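Local coordinates for MdbA protein (Corynebacterium diphtheriae, PDB 5C00), which acts as a thiol-disulfide oxidoreductase needed for viability, pilus assembly, toxin production and virulence, probably by forming disulfide bonds in exported proteins, at residues Asn96-Gly101 / Gly160-Phe165; Phe49-Ser54 / Asn118-Leu123; Val28-Ile33 / Asn81-Asn86. One frame throughout, in Å; residues are numbered along the deposited sequence.

Contact 1 (Asn96-Gly101 / Gly160-Phe165)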
# COMPACT_ATOMS: atom_id res chain seq x y z
N ASN A 96 3.34 -13.41 5.13
CA ASN A 96 2.14 -12.69 4.85
C ASN A 96 2.46 -11.29 4.34
O ASN A 96 1.81 -10.83 3.47
CB ASN A 96 1.31 -12.56 6.11
CG ASN A 96 -0.02 -11.93 5.85
OD1 ASN A 96 -0.92 -12.58 5.32
ND2 ASN A 96 -0.16 -10.66 6.18
N SER A 97 3.46 -10.61 4.92
CA SER A 97 3.76 -9.23 4.51
C SER A 97 4.21 -9.20 3.04
O SER A 97 3.85 -8.30 2.26
CB SER A 97 4.87 -8.63 5.43
OG SER A 97 4.44 -8.56 6.81
N THR A 98 4.98 -10.19 2.66
CA THR A 98 5.41 -10.29 1.25
C THR A 98 4.29 -10.68 0.32
O THR A 98 4.15 -10.11 -0.76
CB THR A 98 6.61 -11.23 1.06
OG1 THR A 98 7.68 -10.78 1.88
CG2 THR A 98 7.05 -11.24 -0.45
N LYS A 99 3.51 -11.68 0.70
CA LYS A 99 2.37 -12.10 -0.14
C LYS A 99 1.37 -10.96 -0.40
O LYS A 99 0.97 -10.69 -1.55
CB LYS A 99 1.69 -13.32 0.46
CG LYS A 99 2.47 -14.60 0.28
CD LYS A 99 1.75 -15.77 0.94
CE LYS A 99 2.41 -17.09 0.54
NZ LYS A 99 3.73 -17.27 1.17
N ALA A 100 0.99 -10.25 0.66
CA ALA A 100 0.05 -9.14 0.57
C ALA A 100 0.68 -7.98 -0.21
O ALA A 100 0.07 -7.39 -1.10
CB ALA A 100 -0.32 -8.70 1.98
N GLY A 101 1.93 -7.66 0.14
CA GLY A 101 2.61 -6.52 -0.45
C GLY A 101 2.88 -6.76 -1.92
O GLY A 101 2.68 -5.87 -2.74
N GLY A 160 4.46 -13.25 -9.43
CA GLY A 160 5.23 -12.48 -10.40
C GLY A 160 5.81 -11.15 -9.94
O GLY A 160 6.85 -10.75 -10.47
N ALA A 161 5.18 -10.47 -8.98
CA ALA A 161 5.74 -9.24 -8.52
C ALA A 161 6.57 -9.42 -7.22
O ALA A 161 7.00 -8.43 -6.65
CB ALA A 161 4.65 -8.17 -8.31
N LYS A 162 6.81 -10.64 -6.78
CA LYS A 162 7.49 -10.84 -5.48
C LYS A 162 8.93 -10.42 -5.50
O LYS A 162 9.43 -9.78 -4.59
CB LYS A 162 7.39 -12.29 -5.02
CG LYS A 162 5.97 -12.66 -4.57
CD LYS A 162 5.99 -13.96 -3.79
CE LYS A 162 4.59 -14.43 -3.44
NZ LYS A 162 4.61 -15.84 -3.02
N GLU A 163 9.63 -10.79 -6.57
CA GLU A 163 11.03 -10.45 -6.63
C GLU A 163 11.22 -8.93 -6.56
O GLU A 163 12.07 -8.43 -5.83
CB GLU A 163 11.67 -11.06 -7.88
CG GLU A 163 11.69 -12.61 -7.89
CD GLU A 163 10.33 -13.27 -8.26
OE1 GLU A 163 9.35 -12.57 -8.69
OE2 GLU A 163 10.25 -14.52 -8.10
N ASP A 164 10.46 -8.17 -7.34
CA ASP A 164 10.56 -6.72 -7.26
C ASP A 164 10.03 -6.14 -5.95
O ASP A 164 10.62 -5.22 -5.36
CB ASP A 164 9.89 -6.07 -8.43
CG ASP A 164 10.81 -6.00 -9.64
OD1 ASP A 164 12.00 -6.21 -9.49
OD2 ASP A 164 10.32 -5.74 -10.73
N PHE A 165 8.97 -6.73 -5.43
CA PHE A 165 8.51 -6.30 -4.13
C PHE A 165 9.62 -6.42 -3.05
O PHE A 165 9.82 -5.52 -2.28
CB PHE A 165 7.33 -7.11 -3.67
CG PHE A 165 6.92 -6.76 -2.30
CD1 PHE A 165 6.10 -5.64 -2.09
CD2 PHE A 165 7.34 -7.49 -1.25
CE1 PHE A 165 5.77 -5.26 -0.81
CE2 PHE A 165 6.99 -7.13 0.03
CZ PHE A 165 6.23 -6.00 0.23
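Two helices of the helical part of this DsbA-like protein meet here, and Phe165, in the first turn or so of helix 162-180, lays its ring on the start of helix 96-109 at Thr98 and Gly101. Ala161 sits at the N-cap position of the second helix. With CG anti to the backbone N (chi1 175°), the Phe165 side chain reaches straight across to its partner. One ring face lies over backbone: Phe165 CD1 comes to 3.4 Å from Gly101 C, and Phe165 CE1 is equally near Gly101 CA, an approach that a residue without a side chain permits. Thr98 O stands over that same face, displaced toward the rim. On the Thr98 side, the methyl does the touching, with Thr98 CG2 3.8 Å from Phe165 CD2, while Thr98 OG1 is hydrogen-bonded to Asn86. Ala102 and Leu105, further along helix 96-109, also touch Phe165.

Beside the ring runs the extended chain of Lys162, passing Thr98 so that Lys162 CD lies 4.4 Å from Thr98 CG2. Its ammonium crosses the Lys99 chain, with Lys162 NZ 4.1 Å from Lys99 CG and 4.5 Å from Lys99 NZ. The two positive charges gather at one carboxylate: Asp94 forms salt bridges with both, and Asp136 gives Lys162 a second carboxylate partner. On another side of the first helix, the hydroxyl of Ser97 bonds to Asp52 and Ser54, just ahead of a CxxC sequence at a helix start that resembles the thioredoxin-type active site. The packing of ring on glycine thus joins two helices of the helical region that DsbA-family proteins insert into the thioredoxin fold.

Contact 2 (Phe49-Ser54 / Asn118-Leu123)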
# COMPACT_ATOMS: atom_id res chain seq x y z
N PHE A 49 5.53 7.40 3.20
CA PHE A 49 4.66 6.72 4.14
C PHE A 49 5.07 5.27 4.11
O PHE A 49 4.90 4.58 3.11
CB PHE A 49 3.22 6.96 3.72
CG PHE A 49 2.18 6.41 4.67
CD1 PHE A 49 2.48 5.88 5.91
CD2 PHE A 49 0.84 6.44 4.27
CE1 PHE A 49 1.49 5.39 6.74
CE2 PHE A 49 -0.15 5.95 5.09
CZ PHE A 49 0.17 5.42 6.33
N TYR A 50 5.60 4.81 5.23
CA TYR A 50 6.12 3.44 5.37
C TYR A 50 5.08 2.58 6.07
O TYR A 50 4.59 2.95 7.13
CB TYR A 50 7.41 3.43 6.14
CG TYR A 50 8.57 4.15 5.47
CD1 TYR A 50 8.73 5.53 5.60
CD2 TYR A 50 9.52 3.44 4.72
CE1 TYR A 50 9.79 6.20 4.98
CE2 TYR A 50 10.59 4.09 4.12
CZ TYR A 50 10.70 5.47 4.24
OH TYR A 50 11.79 6.09 3.68
N GLU A 51 4.75 1.45 5.46
CA GLU A 51 3.82 0.54 6.10
C GLU A 51 4.16 -0.88 5.73
O GLU A 51 4.95 -1.16 4.80
CB GLU A 51 2.35 0.90 5.81
CG GLU A 51 1.96 0.90 4.39
CD GLU A 51 0.53 1.48 4.06
OE1 GLU A 51 0.26 1.48 2.86
OE2 GLU A 51 -0.25 1.96 4.92
N ASP A 52 3.57 -1.78 6.49
CA ASP A 52 3.72 -3.25 6.28
C ASP A 52 2.30 -3.85 6.38
O ASP A 52 1.54 -3.53 7.31
CB ASP A 52 4.73 -3.75 7.31
CG ASP A 52 5.02 -5.27 7.23
OD1 ASP A 52 4.08 -6.10 7.22
OD2 ASP A 52 6.21 -5.63 7.25
N PHE A 53 1.94 -4.73 5.46
CA PHE A 53 0.59 -5.32 5.45
C PHE A 53 0.30 -6.26 6.65
O PHE A 53 -0.86 -6.64 6.84
CB PHE A 53 0.31 -6.01 4.17
CG PHE A 53 -0.11 -5.08 3.06
CD1 PHE A 53 -1.43 -4.61 3.01
CD2 PHE A 53 0.79 -4.68 2.07
CE1 PHE A 53 -1.85 -3.77 2.01
CE2 PHE A 53 0.37 -3.81 1.09
CZ PHE A 53 -0.94 -3.38 1.03
N SER A 54 1.29 -6.60 7.47
CA SER A 54 1.01 -7.39 8.67
C SER A 54 1.02 -6.54 9.94
O SER A 54 0.95 -7.09 11.04
CB SER A 54 2.01 -8.53 8.82
OG SER A 54 1.95 -9.34 7.66
N ASN A 118 -8.65 0.27 -3.35
CA ASN A 118 -9.61 -0.55 -2.62
C ASN A 118 -9.03 -1.88 -2.14
O ASN A 118 -9.42 -2.37 -1.09
CB ASN A 118 -10.85 -0.77 -3.47
CG ASN A 118 -11.72 0.48 -3.50
OD1 ASN A 118 -12.38 0.81 -2.51
ND2 ASN A 118 -11.64 1.22 -4.59
N TYR A 119 -8.08 -2.42 -2.90
CA TYR A 119 -7.40 -3.65 -2.55
C TYR A 119 -6.52 -3.44 -1.34
O TYR A 119 -6.60 -4.19 -0.37
CB TYR A 119 -6.59 -4.14 -3.71
CG TYR A 119 -6.03 -5.52 -3.56
CD1 TYR A 119 -6.86 -6.60 -3.42
CD2 TYR A 119 -4.70 -5.73 -3.60
CE1 TYR A 119 -6.36 -7.89 -3.33
CE2 TYR A 119 -4.19 -7.03 -3.49
CZ TYR A 119 -5.02 -8.10 -3.39
OH TYR A 119 -4.49 -9.40 -3.33
N ARG A 120 -5.75 -2.36 -1.33
CA ARG A 120 -4.94 -1.99 -0.14
C ARG A 120 -5.82 -1.86 1.10
O ARG A 120 -5.46 -2.38 2.18
CB ARG A 120 -4.18 -0.67 -0.40
CG ARG A 120 -3.57 -0.04 0.85
CD ARG A 120 -2.78 1.23 0.51
NE ARG A 120 -2.29 1.88 1.74
CZ ARG A 120 -3.03 2.69 2.51
NH1 ARG A 120 -4.29 2.95 2.21
NH2 ARG A 120 -2.52 3.24 3.63
N ALA A 121 -6.91 -1.11 0.95
CA ALA A 121 -7.80 -0.86 2.09
C ALA A 121 -8.31 -2.20 2.65
O ALA A 121 -8.36 -2.38 3.87
CB ALA A 121 -8.97 0.03 1.69
N LEU A 122 -8.73 -3.10 1.79
CA LEU A 122 -9.23 -4.40 2.22
C LEU A 122 -8.18 -5.25 2.95
O LEU A 122 -8.43 -5.79 4.04
CB LEU A 122 -9.83 -5.16 1.03
CG LEU A 122 -10.45 -6.53 1.32
CD1 LEU A 122 -11.32 -6.48 2.53
CD2 LEU A 122 -11.26 -6.99 0.10
N LEU A 123 -7.00 -5.36 2.38
CA LEU A 123 -5.94 -6.11 3.01
C LEU A 123 -5.56 -5.58 4.38
O LEU A 123 -5.32 -6.38 5.27
CB LEU A 123 -4.69 -6.17 2.10
CG LEU A 123 -4.89 -6.83 0.73
CD1 LEU A 123 -3.53 -6.93 0.07
CD2 LEU A 123 -5.58 -8.17 0.76
O HOH W 1 -2.81 -7.86 5.41
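Strand 45-52 runs out into a loop beside helix 113-125, the backbones coming closest at Phe53 and Leu123, whose CA atoms are 7.0 Å apart. Glu51 and Arg120 bridge the wider part of the gap. Arg120 offers its guanidinium side-on, one nitrogen to each carboxylate oxygen: NE gives a nearly straight bond to Glu51 OE1 (2.8 Å, 168°), lying in the guanidinium plane, and NH2 a more bent one to Glu51 OE2 (2.9 Å), tilted from it. Both oxygens use their syn lone pairs, and the two flat groups are only 26° from coplanar, so the paired hydrogen bonds restrain the rotation of each. Glu51 reaches this position with CG between its backbone N and carbonyl carbon (chi1 60°) and the rest of the chain extended; Arg120 is likewise stretched from CG to NE. Asp66 holds Arg120 NH1 in a further salt bridge, giving the buried guanidinium two carboxylate partners.

In the thioredoxin fold this strand leads into the redox motif, here a CxxC pattern at Cys55 and Cys58, and the side chain of Glu51 touches those residues. Helix 113-125 belongs to the helical part that packs against the sheet. In one of its two modelled conformers, Phe49 may also flank the ion pair, though that contact is doubtful.

Further along, Phe53 turns its ring toward the helix. Arg120 O lies at the ring edge, in its plane, and Leu123 CB packs 3.7 Å from Phe53 CE1. Ala100 and Ala104 of helix 96-109 also touch this phenylalanine. A water joins the two backbones by donating to Phe53 O and Leu123 O. At the loop, Asp52 OD1 accepts from Ser54 N at 2.8 Å, forming an Asx turn.

Contact 3 (Val28-Ile33 / Asn81-Asn86)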
# COMPACT_ATOMS: atom_id res chain seq x y z
N VAL A 28 4.69 3.68 -10.28
CA VAL A 28 5.58 2.86 -9.43
C VAL A 28 6.95 3.36 -9.77
O VAL A 28 7.43 3.14 -10.89
CB VAL A 28 5.43 1.34 -9.70
CG1 VAL A 28 6.42 0.57 -8.83
CG2 VAL A 28 4.01 0.85 -9.44
N THR A 29 7.53 4.09 -8.83
CA THR A 29 8.77 4.81 -9.06
C THR A 29 9.65 4.73 -7.83
O THR A 29 9.15 4.95 -6.71
CB THR A 29 8.47 6.30 -9.38
OG1 THR A 29 7.41 6.38 -10.35
CG2 THR A 29 9.75 6.97 -9.97
N ASP A 30 10.95 4.46 -8.02
CA ASP A 30 11.93 4.56 -6.94
C ASP A 30 11.53 3.74 -5.72
O ASP A 30 11.64 4.23 -4.64
CB ASP A 30 12.16 6.02 -6.53
CG ASP A 30 13.25 6.16 -5.44
OD1 ASP A 30 14.26 5.41 -5.45
OD2 ASP A 30 13.11 7.00 -4.53
N SER A 31 11.09 2.51 -5.95
CA SER A 31 10.61 1.58 -4.89
C SER A 31 9.31 1.96 -4.17
O SER A 31 8.94 1.30 -3.21
CB SER A 31 11.68 1.33 -3.84
OG SER A 31 12.93 1.00 -4.42
N ALA A 32 8.63 3.00 -4.63
CA ALA A 32 7.42 3.47 -4.00
C ALA A 32 6.27 3.28 -4.94
O ALA A 32 6.42 3.28 -6.19
CB ALA A 32 7.53 4.93 -3.65
N ILE A 33 5.10 3.14 -4.34
CA ILE A 33 3.88 3.26 -5.07
C ILE A 33 3.44 4.68 -4.80
O ILE A 33 3.08 5.03 -3.68
CB ILE A 33 2.84 2.21 -4.65
CG1 ILE A 33 3.32 0.81 -4.99
CG2 ILE A 33 1.51 2.52 -5.33
CD1 ILE A 33 2.70 -0.31 -4.17
N ASN A 81 4.33 8.88 -1.41
CA ASN A 81 5.11 7.73 -1.72
C ASN A 81 4.86 6.64 -0.70
O ASN A 81 5.40 6.69 0.40
CB ASN A 81 6.59 8.09 -1.76
CG ASN A 81 6.87 9.19 -2.74
OD1 ASN A 81 7.03 8.95 -3.91
ND2 ASN A 81 6.91 10.42 -2.25
N LEU A 82 4.11 5.61 -1.11
CA LEU A 82 3.85 4.47 -0.28
C LEU A 82 5.04 3.53 -0.41
O LEU A 82 5.34 3.03 -1.52
CB LEU A 82 2.56 3.75 -0.67
CG LEU A 82 1.27 4.53 -0.45
CD1 LEU A 82 0.15 3.77 -1.12
CD2 LEU A 82 0.99 4.73 1.02
N ARG A 83 5.78 3.41 0.69
CA ARG A 83 7.01 2.64 0.78
C ARG A 83 6.74 1.41 1.63
O ARG A 83 6.74 1.47 2.88
CB ARG A 83 8.12 3.51 1.34
CG ARG A 83 8.50 4.65 0.36
CD ARG A 83 9.82 5.35 0.71
NE ARG A 83 10.13 6.30 -0.34
CZ ARG A 83 10.65 5.98 -1.52
NH1 ARG A 83 10.98 4.74 -1.81
NH2 ARG A 83 10.82 6.92 -2.44
N ILE A 84 6.41 0.33 0.93
CA ILE A 84 5.99 -0.88 1.58
C ILE A 84 7.14 -1.76 2.03
O ILE A 84 8.11 -2.03 1.31
CB ILE A 84 4.98 -1.69 0.73
CG1 ILE A 84 3.87 -0.79 0.15
CG2 ILE A 84 4.39 -2.80 1.59
CD1 ILE A 84 3.18 0.07 1.17
N LEU A 85 7.03 -2.22 3.28
CA LEU A 85 8.04 -3.01 3.92
C LEU A 85 7.55 -4.46 4.10
O LEU A 85 6.36 -4.73 4.00
CB LEU A 85 8.35 -2.42 5.28
CG LEU A 85 8.80 -0.96 5.33
CD1 LEU A 85 8.80 -0.47 6.73
CD2 LEU A 85 10.19 -0.82 4.72
N ASN A 86 8.48 -5.39 4.38
CA ASN A 86 8.12 -6.76 4.75
C ASN A 86 8.89 -7.24 6.00
O ASN A 86 9.10 -8.43 6.21
CB ASN A 86 8.27 -7.75 3.59
CG ASN A 86 9.71 -7.95 3.16
OD1 ASN A 86 10.58 -7.31 3.72
ND2 ASN A 86 9.95 -8.82 2.13
O HOH W 2 9.05 7.67 -5.73
O HOH W 3 6.54 0.50 -2.14
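Ile33 and Leu82 form an antiparallel hydrogen-bonded pair, with Ile33 N to Leu82 O and Leu82 N to Ile33 O both at 2.8 Å, joining strand 32-36 to strand 78-85. Just before it, a type I' turn from Thr29 to Ala32 closes the hairpin with strand 25-29. The side chains of Ile33 and Leu82 emerge on the same face, where Tyr116 of helix 113-125 touches both.

Arg83 clasps the turn end-on. Arg83 NH1 points to Asp30 O (3.0 Å, 164°) in the carbonyl plane, whereas Arg83 NH2 meets Asp30 OD2 at 3.1 Å from above the carboxylate plane, in a more bent salt bridge. Ala32 CB lies over one guanidinium face, and also packs 3.8 Å from Asn81 CB. One water connects Thr29 O with Asn81 OD1; another donates to Ser31 O and Leu82 O and accepts from Ile84 N, continuing the strand pairing where the chains part.

Asp48 binds Arg83 NE and Asn172 accepts from NH1, so several partners fix the guanidinium. Two carboxylates beside this largely buried group would be expected to balance its charge, and the grip on both backbone and side chain of Asp30 ties the turn to the neighbouring strand.

Overall arrangement
From the N terminus, the chain first makes the hairpin 25-36, and contact 3 closes a loop of 47 residues when strand 78-85 comes in beside it. Strand 45-52 lies within that loop and opens contact 2, which closes only at helix 113-125; contacts 3 and 2 therefore cross. Contact 1 opens at helix 96-109, inside the span of contact 2, and closes at helix 162-180, so these two cross as well, whereas contact 3 is complete before contact 1 begins. Glu51 O to Leu85 N is a sheet bond between contacts 2 and 3, Gly101 packs on Phe53 between contacts 1 and 2, and Phe165 on Ile84 between contacts 1 and 3, joining sheet and helical region.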